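Local coordinates for protein putative oxidoreductase with NAD(P)-binding Rossmann-fold domain (Clostridium difficile, PDB 3UUW) that probably works as a dehydrogenase of the Gfo/Idh/MocA family, binding NAD(P) on its Rossmann fold and acting on an unknown substrate, at residues A[7-12]-A[67-72]; A[74-79]-A[99-104]; A[117-122]-A[284-289]; A[126-131]-A[270-275]; A[165-170]-A[214-219]. All blocks are in the same frame, centred on the assembly; numbering follows the deposited sequence. Where two conformers were deposited one is given.

In the fold
The chain pairs an N-terminal Rossmann domain with a C-terminal domain built on a mixed sheet. Contact 1 joins two neighbouring strands of the parallel sheet, and contact 3, about 14 Å away between centres, sets the edge strand 120-122 of that sheet against the loop 284-289. Contact 2 follows contact 1 in the chain and touches contact 3 through Leu99. Contact 4 packs on contact 3 through Met121 and Ile272 and reaches contact 1 where Ser273 meets Phe71. Contact 5 lies in the other domain, with its centre about 30 Å from that of contact 1. Since segments 270-275 and 284-289 come late in the chain, its C-terminal part returns to the Rossmann domain.

Contact 1: residues A[7-12]-A[67-72]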
# COMPACT_ATOMS: atom_id res chain seq x y z
N ILE A 7 -7.16 41.78 -18.17
CA ILE A 7 -5.87 41.24 -18.54
C ILE A 7 -5.92 40.46 -19.86
O ILE A 7 -6.74 39.57 -20.03
CB ILE A 7 -5.31 40.35 -17.41
CG1 ILE A 7 -5.08 41.18 -16.14
CG2 ILE A 7 -4.01 39.65 -17.88
CD1 ILE A 7 -4.72 40.35 -14.93
N LYS A 8 -5.01 40.81 -20.77
CA LYS A 8 -4.88 40.18 -22.07
C LYS A 8 -3.66 39.26 -22.05
O LYS A 8 -2.55 39.71 -21.79
CB LYS A 8 -4.72 41.23 -23.17
CG LYS A 8 -5.92 42.19 -23.33
CD LYS A 8 -5.76 43.14 -24.53
CE LYS A 8 -6.19 42.49 -25.86
NZ LYS A 8 -5.69 43.20 -27.10
N MET A 9 -3.86 37.99 -22.34
CA MET A 9 -2.76 37.01 -22.32
C MET A 9 -2.56 36.38 -23.69
O MET A 9 -3.54 36.11 -24.41
CB MET A 9 -3.07 35.93 -21.27
CG MET A 9 -2.02 34.81 -21.07
SD MET A 9 -2.08 33.49 -22.29
CE MET A 9 -3.60 32.67 -21.81
N GLY A 10 -1.30 36.13 -24.03
CA GLY A 10 -0.94 35.40 -25.23
C GLY A 10 -0.03 34.27 -24.82
O GLY A 10 0.58 34.30 -23.75
N MET A 11 0.10 33.29 -25.70
CA MET A 11 1.00 32.17 -25.47
C MET A 11 1.97 32.07 -26.63
O MET A 11 1.57 32.17 -27.78
CB MET A 11 0.22 30.85 -25.35
CG MET A 11 1.09 29.66 -25.03
SD MET A 11 0.12 28.17 -24.66
CE MET A 11 -0.58 28.60 -23.09
N ILE A 12 3.25 31.87 -26.31
CA ILE A 12 4.28 31.64 -27.31
C ILE A 12 4.92 30.28 -27.06
O ILE A 12 5.42 30.01 -25.96
CB ILE A 12 5.35 32.77 -27.31
CG1 ILE A 12 4.72 34.08 -27.81
CG2 ILE A 12 6.54 32.41 -28.15
CD1 ILE A 12 5.62 35.32 -27.65
N CYS A 67 -0.99 42.12 -26.09
CA CYS A 67 -1.10 41.42 -24.79
C CYS A 67 -0.51 42.21 -23.65
O CYS A 67 0.34 43.08 -23.86
CB CYS A 67 -0.35 40.07 -24.87
SG CYS A 67 -1.08 38.90 -26.02
N ASP A 68 -0.96 41.92 -22.43
CA ASP A 68 -0.37 42.47 -21.21
C ASP A 68 0.65 41.48 -20.64
O ASP A 68 1.56 41.87 -19.89
CB ASP A 68 -1.45 42.75 -20.16
CG ASP A 68 -2.49 43.73 -20.64
OD1 ASP A 68 -2.10 44.84 -21.05
OD2 ASP A 68 -3.71 43.42 -20.57
N CYS A 69 0.50 40.21 -20.99
CA CYS A 69 1.38 39.16 -20.48
C CYS A 69 1.44 37.98 -21.44
O CYS A 69 0.53 37.78 -22.27
CB CYS A 69 0.92 38.70 -19.10
SG CYS A 69 -0.67 37.82 -19.06
N ILE A 70 2.50 37.20 -21.32
CA ILE A 70 2.77 36.07 -22.17
C ILE A 70 3.23 34.88 -21.36
O ILE A 70 4.07 35.02 -20.46
CB ILE A 70 3.89 36.40 -23.18
CG1 ILE A 70 3.49 37.55 -24.12
CG2 ILE A 70 4.32 35.14 -23.99
CD1 ILE A 70 2.53 37.19 -25.21
N PHE A 71 2.67 33.71 -21.68
CA PHE A 71 3.17 32.40 -21.22
C PHE A 71 4.07 31.90 -22.35
O PHE A 71 3.64 31.74 -23.50
CB PHE A 71 2.01 31.41 -20.96
CG PHE A 71 1.35 31.59 -19.62
CD1 PHE A 71 0.46 32.61 -19.40
CD2 PHE A 71 1.61 30.71 -18.59
CE1 PHE A 71 -0.14 32.78 -18.17
CE2 PHE A 71 1.02 30.87 -17.36
CZ PHE A 71 0.15 31.89 -17.15
N LEU A 72 5.35 31.73 -22.01
CA LEU A 72 6.38 31.31 -22.95
C LEU A 72 6.85 29.88 -22.66
O LEU A 72 7.40 29.58 -21.59
CB LEU A 72 7.57 32.28 -22.84
CG LEU A 72 8.77 31.96 -23.69
CD1 LEU A 72 8.43 32.01 -25.17
CD2 LEU A 72 9.88 32.96 -23.36
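Gly10 and Phe71 sit at the middle of a parallel strand pair, 8-12 with 69-72, in the sheet of the Rossmann fold. Gly10 N donates to Cys69 O, and Phe71 N returns a bond to Gly10 O at 3.0 Å. Ile12 N carries the ladder on to Phe71 O at 2.8 Å, nearly straight at 168°. At the start of the pair Lys8 O accepts from both Asp68 N and Cys69 N, while Lys8 N donates to Asp68 OD2 at 2.9 Å. The aspartate side chain thus extends the bonding where 67-72 is not yet strand.

Glycine suits position 10: Cys67 SG lies against its backbone, 3.6 Å from Gly10 CA, on the side where a CB would point. Met9 and Phe71 share a face; Leu26 of helix 16-26 packs on both, and Phe276 meets the ring edge-to-face. Ile12, Ile70 and Leu72 give the other face its branched aliphatic surface, with Ile12 CG2 3.6 Å from Leu72 CD1. Met9 CG, anti to the backbone N (chi1 -179°), reaches the edge of the Phe71 ring, 3.7 Å from CD1, and the bend at chi2 (-80°) leaves SD oblique to the ring in a Met-aromatic contact.

Contact 2: residues A[74-79]-A[99-104]; sequences SSTETH and LASTVS
His79, Ser101 and Leu99 bury most of the surface here, and the imidazole of His79 does the central work. Its CG lies beside the backbone N (chi1 -72°), which turns the ring toward Leu99 O. ND1 donates to that oxygen at 2.9 Å; the bond is bent, 138° at the hydrogen, and ND1 stands well above the carbonyl plane rather than on a lone pair. Pro98 O is a second, weak acceptor for the same nitrogen. The second ring nitrogen, NE2, donates to Ser74 O at 3.0 Å. With an acceptor at each nitrogen, both probably carry a proton, which would make the ring cationic; histidine suits a place where one flat group must bridge two carbonyls. The two bonds and Thr76 CA, 3.7 Å above the centre of one face, probably fix the ring's rotation.

In this Rossmann domain the segment 74-79 leads from strand 69-72 into helix 79-88, while residues 99-104 run into helix 103-116, with Thr102 as its N-cap. The histidine therefore ties two successive strand-to-helix connections together.

Ser101 meets the first of these with its hydroxyl, OG lying 3.5 Å from Glu77 CA; a small side chain fits this close approach. Beside it a water donates to Thr76 O at 2.9 Å and accepts from Ser101 N. Leu99 offers only its backbone to His79, and its side chain turns away to pack on Ile83 and Ile110.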
# COMPACT_ATOMS: atom_id res chain seq x y z
N SER A 74 8.81 27.96 -24.92
CA SER A 74 9.81 27.63 -25.96
C SER A 74 11.03 26.93 -25.39
O SER A 74 11.19 26.80 -24.18
CB SER A 74 10.23 28.90 -26.70
OG SER A 74 10.98 29.76 -25.86
N SER A 75 11.91 26.47 -26.27
CA SER A 75 13.10 25.77 -25.86
C SER A 75 13.99 26.68 -25.04
O SER A 75 14.08 27.87 -25.33
CB SER A 75 13.90 25.29 -27.07
OG SER A 75 14.41 26.39 -27.80
N THR A 76 14.68 26.10 -24.07
CA THR A 76 15.54 26.86 -23.18
C THR A 76 16.50 27.80 -23.90
O THR A 76 16.69 28.93 -23.49
CB THR A 76 16.37 25.92 -22.31
OG1 THR A 76 15.50 25.10 -21.54
CG2 THR A 76 17.30 26.70 -21.39
N GLU A 77 17.08 27.35 -25.00
CA GLU A 77 18.07 28.17 -25.71
C GLU A 77 17.48 29.45 -26.33
O GLU A 77 18.21 30.39 -26.56
CB GLU A 77 18.81 27.36 -26.78
CG GLU A 77 17.96 26.97 -27.98
CD GLU A 77 18.75 26.18 -29.02
OE1 GLU A 77 19.98 26.39 -29.12
OE2 GLU A 77 18.14 25.37 -29.75
N THR A 78 16.18 29.48 -26.58
CA THR A 78 15.53 30.65 -27.18
C THR A 78 15.01 31.62 -26.12
O THR A 78 14.58 32.72 -26.45
CB THR A 78 14.34 30.23 -28.09
OG1 THR A 78 13.31 29.63 -27.30
CG2 THR A 78 14.79 29.26 -29.16
N HIS A 79 15.03 31.23 -24.86
CA HIS A 79 14.46 32.11 -23.82
C HIS A 79 15.08 33.51 -23.79
O HIS A 79 14.35 34.50 -23.75
CB HIS A 79 14.65 31.50 -22.44
CG HIS A 79 13.79 30.32 -22.16
ND1 HIS A 79 13.76 29.71 -20.92
CD2 HIS A 79 12.91 29.63 -22.93
CE1 HIS A 79 12.92 28.69 -20.95
NE2 HIS A 79 12.39 28.61 -22.16
N LEU A 99 15.23 29.93 -16.44
CA LEU A 99 14.98 31.27 -17.00
C LEU A 99 15.70 31.44 -18.34
O LEU A 99 15.08 31.71 -19.37
CB LEU A 99 15.45 32.32 -16.00
CG LEU A 99 15.31 33.78 -16.40
CD1 LEU A 99 13.93 34.07 -16.99
CD2 LEU A 99 15.57 34.70 -15.19
N ALA A 100 17.02 31.25 -18.33
CA ALA A 100 17.81 31.33 -19.54
C ALA A 100 18.91 30.27 -19.55
O ALA A 100 19.11 29.56 -18.57
CB ALA A 100 18.38 32.75 -19.70
N SER A 101 19.62 30.13 -20.67
CA SER A 101 20.67 29.12 -20.76
C SER A 101 21.74 29.25 -19.67
O SER A 101 22.32 28.25 -19.21
CB SER A 101 21.31 29.18 -22.14
OG SER A 101 20.34 28.93 -23.15
N THR A 102 22.05 30.48 -19.28
CA THR A 102 23.02 30.75 -18.23
C THR A 102 22.41 31.64 -17.15
O THR A 102 21.48 32.37 -17.40
CB THR A 102 24.30 31.45 -18.77
OG1 THR A 102 24.02 32.82 -19.08
CG2 THR A 102 24.88 30.74 -20.00
N VAL A 103 22.94 31.55 -15.94
CA VAL A 103 22.49 32.42 -14.85
C VAL A 103 22.76 33.90 -15.18
O VAL A 103 21.94 34.76 -14.91
CB VAL A 103 23.15 32.04 -13.53
CG1 VAL A 103 22.86 33.09 -12.46
CG2 VAL A 103 22.66 30.65 -13.08
N SER A 104 23.92 34.17 -15.79
CA SER A 104 24.29 35.53 -16.16
C SER A 104 23.21 36.15 -17.06
O SER A 104 22.77 37.28 -16.83
CB SER A 104 25.65 35.52 -16.85
OG SER A 104 26.16 36.82 -16.92
O HOH W 1 18.29 31.29 -23.18

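Contact 3: residues A[117-122]-A[284-289]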
# COMPACT_ATOMS: atom_id res chain seq x y z
N ASN A 117 9.12 47.52 -14.64
CA ASN A 117 8.06 47.23 -13.68
C ASN A 117 7.18 46.08 -14.16
O ASN A 117 5.94 46.15 -14.14
CB ASN A 117 7.23 48.46 -13.35
CG ASN A 117 7.04 48.61 -11.88
OD1 ASN A 117 6.10 48.07 -11.30
ND2 ASN A 117 8.00 49.28 -11.23
N LEU A 118 7.84 45.00 -14.59
CA LEU A 118 7.16 43.82 -15.09
C LEU A 118 7.57 42.58 -14.30
O LEU A 118 8.68 42.51 -13.77
CB LEU A 118 7.53 43.60 -16.55
CG LEU A 118 7.11 44.70 -17.51
CD1 LEU A 118 7.76 44.47 -18.88
CD2 LEU A 118 5.58 44.79 -17.63
N ASN A 119 6.66 41.62 -14.20
CA ASN A 119 6.93 40.37 -13.54
C ASN A 119 7.50 39.38 -14.53
O ASN A 119 6.97 39.21 -15.65
CB ASN A 119 5.65 39.77 -12.94
CG ASN A 119 5.12 40.57 -11.77
OD1 ASN A 119 5.90 41.20 -11.04
ND2 ASN A 119 3.79 40.56 -11.59
N LEU A 120 8.63 38.81 -14.16
CA LEU A 120 9.29 37.74 -14.92
C LEU A 120 9.31 36.58 -13.96
O LEU A 120 10.03 36.62 -12.96
CB LEU A 120 10.72 38.17 -15.32
CG LEU A 120 11.59 37.12 -16.02
CD1 LEU A 120 10.94 36.62 -17.28
CD2 LEU A 120 12.99 37.73 -16.31
N MET A 121 8.47 35.58 -14.22
CA MET A 121 8.31 34.43 -13.33
C MET A 121 8.73 33.14 -14.02
O MET A 121 8.37 32.90 -15.18
CB MET A 121 6.84 34.29 -12.93
CG MET A 121 6.57 33.29 -11.84
SD MET A 121 4.79 33.23 -11.52
CE MET A 121 4.78 32.15 -10.07
N VAL A 122 9.46 32.29 -13.28
CA VAL A 122 9.88 30.98 -13.77
C VAL A 122 8.96 29.92 -13.19
O VAL A 122 8.60 29.95 -12.00
CB VAL A 122 11.36 30.69 -13.43
CG1 VAL A 122 11.74 29.28 -13.81
CG2 VAL A 122 12.27 31.75 -14.15
N ILE A 284 1.43 43.20 -7.85
CA ILE A 284 2.43 42.67 -6.93
C ILE A 284 3.31 41.67 -7.65
O ILE A 284 3.00 41.23 -8.76
CB ILE A 284 1.80 42.00 -5.71
CG1 ILE A 284 0.81 40.92 -6.12
CG2 ILE A 284 1.12 43.08 -4.85
CD1 ILE A 284 0.11 40.23 -4.95
N LYS A 285 4.42 41.36 -6.99
CA LYS A 285 5.39 40.41 -7.51
C LYS A 285 5.15 38.99 -6.94
O LYS A 285 4.98 38.84 -5.75
CB LYS A 285 6.78 40.86 -7.09
CG LYS A 285 7.23 42.19 -7.63
CD LYS A 285 8.66 42.47 -7.17
CE LYS A 285 9.20 43.77 -7.75
NZ LYS A 285 10.65 43.95 -7.43
N PRO A 286 5.18 37.95 -7.80
CA PRO A 286 5.08 36.57 -7.25
C PRO A 286 6.31 36.22 -6.42
O PRO A 286 7.32 36.85 -6.63
CB PRO A 286 4.97 35.67 -8.50
CG PRO A 286 5.19 36.54 -9.68
CD PRO A 286 5.19 37.99 -9.27
N ALA A 287 6.25 35.23 -5.50
CA ALA A 287 7.44 34.94 -4.65
C ALA A 287 8.60 34.45 -5.51
O ALA A 287 9.78 34.74 -5.20
CB ALA A 287 7.13 33.96 -3.51
N ILE A 288 8.26 33.75 -6.60
CA ILE A 288 9.28 33.38 -7.59
C ILE A 288 9.60 34.64 -8.41
O ILE A 288 9.00 34.90 -9.46
CB ILE A 288 8.86 32.23 -8.51
CG1 ILE A 288 8.46 30.99 -7.69
CG2 ILE A 288 10.04 31.83 -9.44
CD1 ILE A 288 7.77 29.87 -8.51
N ASN A 289 10.52 35.44 -7.88
CA ASN A 289 11.02 36.61 -8.59
C ASN A 289 12.46 36.81 -8.18
O ASN A 289 12.89 36.31 -7.14
CB ASN A 289 10.22 37.86 -8.25
CG ASN A 289 10.59 38.44 -6.92
OD1 ASN A 289 11.60 39.14 -6.78
ND2 ASN A 289 9.75 38.19 -5.92
O HOH W 2 8.31 37.21 -10.89
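Asn119 makes the direct polar link between the two segments: its ND2 donates to Ile284 O at 3.0 Å, with an angle of 149° at the hydrogen. The oxygen lies somewhat out of the amide plane. With CG beside the backbone N (chi1 -69°), the short amide reaches across to the loop, and Pro286 CD packs 3.6 Å from Asn119 CG. An asparagine suits the place, since it can donate to a carbonyl while its carbons still pack on a proline.

A second polar link runs through water. One molecule donates to Ile288 O at 2.8 Å and, more weakly, to Leu120 O, so two carbonyl oxygens, neither of which can donate, are joined by its two hydrogens. Within the loop, Asn289 ND2 donates to Pro286 O at 2.9 Å as a side-chain brace, and the weak bond from Asn289 N to Ala287 O closes an inverse gamma turn centred on Ile288.

The apolar part is shared by Ile288 and Met121, whose side chain runs out fully extended. Met121 SD lies 3.8 Å from Pro286 CG, and its CE 4.1 Å from Ile288 CD1. The CG2 methyl of Ile288 rests on the strand backbone, 3.5 Å from Val122 O.

Strand 120-122 is the last of the parallel sheet and bonds to strand 92-95. The loop 284-289 packs beside it, while Ile272 and Phe276 of helix 269-281 meet Met121 and helix 103-116 covers Leu120.

Contact 4: residues A[126-131]-A[270-275]; sequences RRFCPM and EDISNH
Phe128 lays one face of its ring on the helix segment 270-275, and most of the close packing comes from that one side chain. Ile272 CA stands over the face, 4.0 Å from the ring centroid, as a CH-pi contact, and Ile272 CG1 lies 3.6 Å from Phe128 CD1. A turn further along the helix, His275 CD2 comes within 3.6 Å of Phe128 CZ, the two planes inclined at 41°. With CG beside the backbone N (chi1 -71°), the ring extends toward this ridge of the helix. A broad flat phenyl suits it, covering Ile272 and His275 together, while Met121 of strand 120-122 also packs against Phe128.

The other end is looser and wetter. Pro130 CG comes no nearer than 4.0 Å to Asp271 OD2, and a water bridges the segments, donating to Phe128 O at 2.6 Å and to Asp271 OD2 at 2.7 Å. Asp271 OD1 is held in a salt bridge by Lys265, and a glycerol, probably from crystallisation, lies near Phe128.

Apolar contact thus joins the 3-10 turn just before helix 130-138 to helix 269-281, and the polar link is indirect. The salt bridge to Lys265 and the water's hydrogen probably keep Asp271 ionised.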
# COMPACT_ATOMS: atom_id res chain seq x y z
N ARG A 126 6.32 22.93 -8.68
CA ARG A 126 6.33 22.17 -7.44
C ARG A 126 6.11 23.06 -6.20
O ARG A 126 5.56 22.60 -5.21
CB ARG A 126 7.58 21.30 -7.35
CG ARG A 126 7.54 20.16 -8.30
CD ARG A 126 8.90 19.58 -8.55
NE ARG A 126 8.78 18.41 -9.40
CZ ARG A 126 8.48 18.44 -10.68
NH1 ARG A 126 8.32 19.60 -11.33
NH2 ARG A 126 8.36 17.29 -11.35
N ARG A 127 6.51 24.34 -6.28
CA ARG A 127 6.25 25.28 -5.18
C ARG A 127 4.76 25.54 -4.96
O ARG A 127 4.35 26.10 -3.93
CB ARG A 127 6.98 26.59 -5.42
CG ARG A 127 8.47 26.49 -5.57
CD ARG A 127 9.07 27.86 -5.36
NE ARG A 127 10.46 27.98 -5.77
CZ ARG A 127 11.22 29.04 -5.53
NH1 ARG A 127 10.76 30.05 -4.80
NH2 ARG A 127 12.47 29.09 -5.98
N PHE A 128 3.94 25.15 -5.94
CA PHE A 128 2.49 25.30 -5.89
C PHE A 128 1.74 23.97 -5.86
O PHE A 128 0.51 23.94 -5.92
CB PHE A 128 2.01 26.16 -7.07
CG PHE A 128 2.39 27.60 -6.96
CD1 PHE A 128 3.67 28.01 -7.27
CD2 PHE A 128 1.49 28.54 -6.50
CE1 PHE A 128 4.04 29.31 -7.15
CE2 PHE A 128 1.86 29.86 -6.38
CZ PHE A 128 3.14 30.24 -6.71
N CYS A 129 2.50 22.87 -5.81
CA CYS A 129 1.91 21.54 -5.71
C CYS A 129 1.13 21.50 -4.38
O CYS A 129 1.70 21.68 -3.33
CB CYS A 129 3.01 20.49 -5.78
SG CYS A 129 2.49 18.83 -5.32
N PRO A 130 -0.17 21.26 -4.44
CA PRO A 130 -0.95 21.35 -3.20
C PRO A 130 -0.43 20.43 -2.07
O PRO A 130 -0.34 20.88 -0.94
CB PRO A 130 -2.35 20.95 -3.64
CG PRO A 130 -2.42 21.47 -5.04
CD PRO A 130 -1.06 21.18 -5.62
N MET A 131 -0.02 19.21 -2.39
CA MET A 131 0.41 18.29 -1.31
C MET A 131 1.78 18.66 -0.78
O MET A 131 2.05 18.49 0.40
CB MET A 131 0.31 16.84 -1.74
CG MET A 131 -1.13 16.35 -1.82
SD MET A 131 -1.19 14.67 -2.42
CE MET A 131 -2.89 14.21 -1.97
N GLU A 270 -1.83 24.46 -12.27
CA GLU A 270 -3.01 25.28 -12.20
C GLU A 270 -2.82 26.47 -11.27
O GLU A 270 -3.09 27.63 -11.64
CB GLU A 270 -4.25 24.42 -11.81
CG GLU A 270 -5.51 25.20 -11.72
CD GLU A 270 -6.77 24.33 -11.66
OE1 GLU A 270 -7.77 24.80 -11.11
OE2 GLU A 270 -6.75 23.21 -12.19
N ASP A 271 -2.30 26.23 -10.08
CA ASP A 271 -2.17 27.30 -9.12
C ASP A 271 -1.06 28.28 -9.49
O ASP A 271 -1.22 29.49 -9.30
CB ASP A 271 -2.02 26.75 -7.73
CG ASP A 271 -3.32 26.09 -7.24
OD1 ASP A 271 -4.42 26.57 -7.62
OD2 ASP A 271 -3.23 25.09 -6.52
N ILE A 272 0.03 27.78 -10.07
CA ILE A 272 1.13 28.69 -10.42
C ILE A 272 0.69 29.62 -11.55
O ILE A 272 1.00 30.81 -11.55
CB ILE A 272 2.45 27.96 -10.76
CG1 ILE A 272 3.61 28.97 -10.69
CG2 ILE A 272 2.40 27.23 -12.15
CD1 ILE A 272 4.98 28.32 -10.84
N SER A 273 -0.04 29.07 -12.53
CA SER A 273 -0.48 29.88 -13.67
C SER A 273 -1.49 30.94 -13.19
O SER A 273 -1.42 32.12 -13.58
CB SER A 273 -1.03 28.98 -14.79
OG SER A 273 -0.04 28.03 -15.23
N ASN A 274 -2.43 30.53 -12.34
CA ASN A 274 -3.41 31.47 -11.82
C ASN A 274 -2.79 32.53 -10.92
O ASN A 274 -3.23 33.68 -10.90
CB ASN A 274 -4.55 30.74 -11.13
CG ASN A 274 -5.45 29.98 -12.13
OD1 ASN A 274 -5.55 30.36 -13.29
ND2 ASN A 274 -6.10 28.94 -11.65
N HIS A 275 -1.77 32.16 -10.16
CA HIS A 275 -1.07 33.09 -9.33
C HIS A 275 -0.37 34.15 -10.17
O HIS A 275 -0.41 35.32 -9.84
CB HIS A 275 -0.07 32.35 -8.45
CG HIS A 275 0.60 33.24 -7.45
ND1 HIS A 275 -0.11 33.99 -6.53
CD2 HIS A 275 1.90 33.53 -7.24
CE1 HIS A 275 0.73 34.67 -5.78
NE2 HIS A 275 1.96 34.41 -6.19
O HOH W 3 -1.35 25.20 -4.58

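Contact 5: residues A[165-170]-A[214-219]; sequences IDDYIH and TSMHRD
Tyr168 OH is gripped by Thr214 OG1 at 2.7 Å and by His203 ND1 of the neighbouring strand 198-206. Either hydroxyl of the tyrosine-threonine pair could be the donor. Tyrosine suits this position because its long ring spans the space between helix and sheet and still delivers a polar group at the far end. Thr214 holds OG1 between its backbone N and carbonyl carbon (chi1 59°), which presents the oxygen to the phenol.

The shortest bond is the salt bridge from Arg218 NH1 to Asp167 OD2, 2.6 Å long and 149° at the hydrogen. The oxygen lies in the guanidinium plane, whereas the carboxylate stands almost perpendicular to it, at 89°, and is met on its anti side; the pairing is therefore single rather than two-pronged. Bends at chi2 and chi3 fold the arginine back toward the helix. Lys149 holds Asp167 OD1, so each carboxylate oxygen has a cationic partner.

Between the two polar links lies Met216. Its CB packs on Tyr168 CD1 at 3.8 Å, its SD stands oblique to the ring in a Met-aromatic contact, and its CE lies 3.7 Å from Tyr168 CA. The thioether, slim and pliable, follows the helix surface, and Arg218 NH1 also makes a weak bond to Met216 SD.

Helix 160-179 thus lies across strand 211-217; the axes of segments 165-170 and 214-217 come within 9.3 Å, and Leu300 of helix 295-305 packs on Tyr168. Such a helix laid against a largely antiparallel sheet is the layered alpha/beta build of the C-terminal domain in Gfo/Idh/MocA-type dehydrogenases.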
# COMPACT_ATOMS: atom_id res chain seq x y z
N ILE A 165 20.20 20.93 -15.68
CA ILE A 165 19.52 22.21 -15.76
C ILE A 165 18.04 22.09 -16.11
O ILE A 165 17.22 22.90 -15.67
CB ILE A 165 20.20 23.13 -16.80
CG1 ILE A 165 21.64 23.43 -16.38
CG2 ILE A 165 19.46 24.43 -16.93
CD1 ILE A 165 21.74 24.22 -15.09
N ASP A 166 17.71 21.05 -16.87
CA ASP A 166 16.36 20.82 -17.40
C ASP A 166 15.46 20.05 -16.44
O ASP A 166 14.26 20.32 -16.37
CB ASP A 166 16.47 20.02 -18.70
CG ASP A 166 15.15 19.92 -19.44
OD1 ASP A 166 14.48 20.97 -19.64
OD2 ASP A 166 14.79 18.80 -19.86
N ASP A 167 16.03 19.10 -15.70
CA ASP A 167 15.22 18.23 -14.86
C ASP A 167 15.65 18.16 -13.40
O ASP A 167 14.82 18.29 -12.51
CB ASP A 167 15.14 16.84 -15.45
CG ASP A 167 13.93 16.05 -14.94
OD1 ASP A 167 13.10 16.60 -14.18
OD2 ASP A 167 13.81 14.86 -15.30
N TYR A 168 16.94 17.97 -13.14
CA TYR A 168 17.41 17.94 -11.75
C TYR A 168 17.12 19.27 -11.05
O TYR A 168 17.01 19.31 -9.82
CB TYR A 168 18.89 17.64 -11.68
CG TYR A 168 19.45 17.30 -10.31
CD1 TYR A 168 18.89 16.30 -9.52
CD2 TYR A 168 20.60 17.90 -9.87
CE1 TYR A 168 19.45 15.95 -8.27
CE2 TYR A 168 21.17 17.57 -8.61
CZ TYR A 168 20.60 16.58 -7.84
OH TYR A 168 21.20 16.25 -6.63
N ILE A 169 16.97 20.33 -11.84
CA ILE A 169 16.68 21.65 -11.30
C ILE A 169 15.40 21.62 -10.47
O ILE A 169 15.27 22.37 -9.49
CB ILE A 169 16.60 22.73 -12.42
CG1 ILE A 169 16.66 24.15 -11.84
CG2 ILE A 169 15.33 22.54 -13.28
CD1 ILE A 169 16.82 25.21 -12.92
N HIS A 170 14.44 20.78 -10.85
CA HIS A 170 13.21 20.66 -10.07
C HIS A 170 13.46 20.12 -8.67
O HIS A 170 12.84 20.58 -7.71
CB HIS A 170 12.18 19.77 -10.75
CG HIS A 170 11.49 20.41 -11.91
ND1 HIS A 170 10.73 21.56 -11.78
CD2 HIS A 170 11.41 20.05 -13.21
CE1 HIS A 170 10.23 21.88 -12.97
NE2 HIS A 170 10.62 20.97 -13.85
N THR A 214 19.18 14.86 -1.95
CA THR A 214 18.56 14.91 -3.27
C THR A 214 19.12 13.84 -4.14
O THR A 214 20.31 13.56 -4.08
CB THR A 214 18.81 16.27 -3.96
OG1 THR A 214 20.22 16.52 -4.10
CG2 THR A 214 18.19 17.41 -3.14
N SER A 215 18.27 13.22 -4.96
CA SER A 215 18.69 12.07 -5.80
C SER A 215 17.89 11.90 -7.09
O SER A 215 16.67 12.00 -7.10
CB SER A 215 18.58 10.79 -4.96
OG SER A 215 18.88 9.62 -5.71
N MET A 216 18.58 11.57 -8.18
CA MET A 216 17.95 11.37 -9.48
C MET A 216 18.68 10.26 -10.26
O MET A 216 19.84 10.41 -10.65
CB MET A 216 17.95 12.70 -10.27
CG MET A 216 17.63 12.52 -11.78
SD MET A 216 17.40 14.08 -12.66
CE MET A 216 15.79 14.58 -12.01
N HIS A 217 17.97 9.16 -10.50
CA HIS A 217 18.49 8.05 -11.30
C HIS A 217 17.68 8.00 -12.58
O HIS A 217 16.45 7.83 -12.57
CB HIS A 217 18.36 6.74 -10.54
CG HIS A 217 19.03 5.58 -11.19
ND1 HIS A 217 18.68 4.28 -10.93
CD2 HIS A 217 20.03 5.53 -12.10
CE1 HIS A 217 19.44 3.47 -11.65
NE2 HIS A 217 20.26 4.20 -12.37
N ARG A 218 18.38 8.19 -13.69
CA ARG A 218 17.79 8.25 -15.02
C ARG A 218 17.53 6.89 -15.65
O ARG A 218 16.86 6.82 -16.69
CB ARG A 218 18.71 9.04 -15.95
CG ARG A 218 19.11 10.41 -15.41
CD ARG A 218 17.93 11.37 -15.31
NE ARG A 218 17.34 11.66 -16.62
CZ ARG A 218 16.33 12.50 -16.81
NH1 ARG A 218 15.79 13.17 -15.79
NH2 ARG A 218 15.86 12.69 -18.04
N ASP A 219 18.05 5.83 -15.04
CA ASP A 219 17.91 4.47 -15.57
C ASP A 219 17.41 3.55 -14.47
O ASP A 219 17.99 2.49 -14.20
CB ASP A 219 19.26 3.97 -16.13
CG ASP A 219 19.10 2.79 -17.08
OD1 ASP A 219 17.96 2.50 -17.47
OD2 ASP A 219 20.12 2.15 -17.45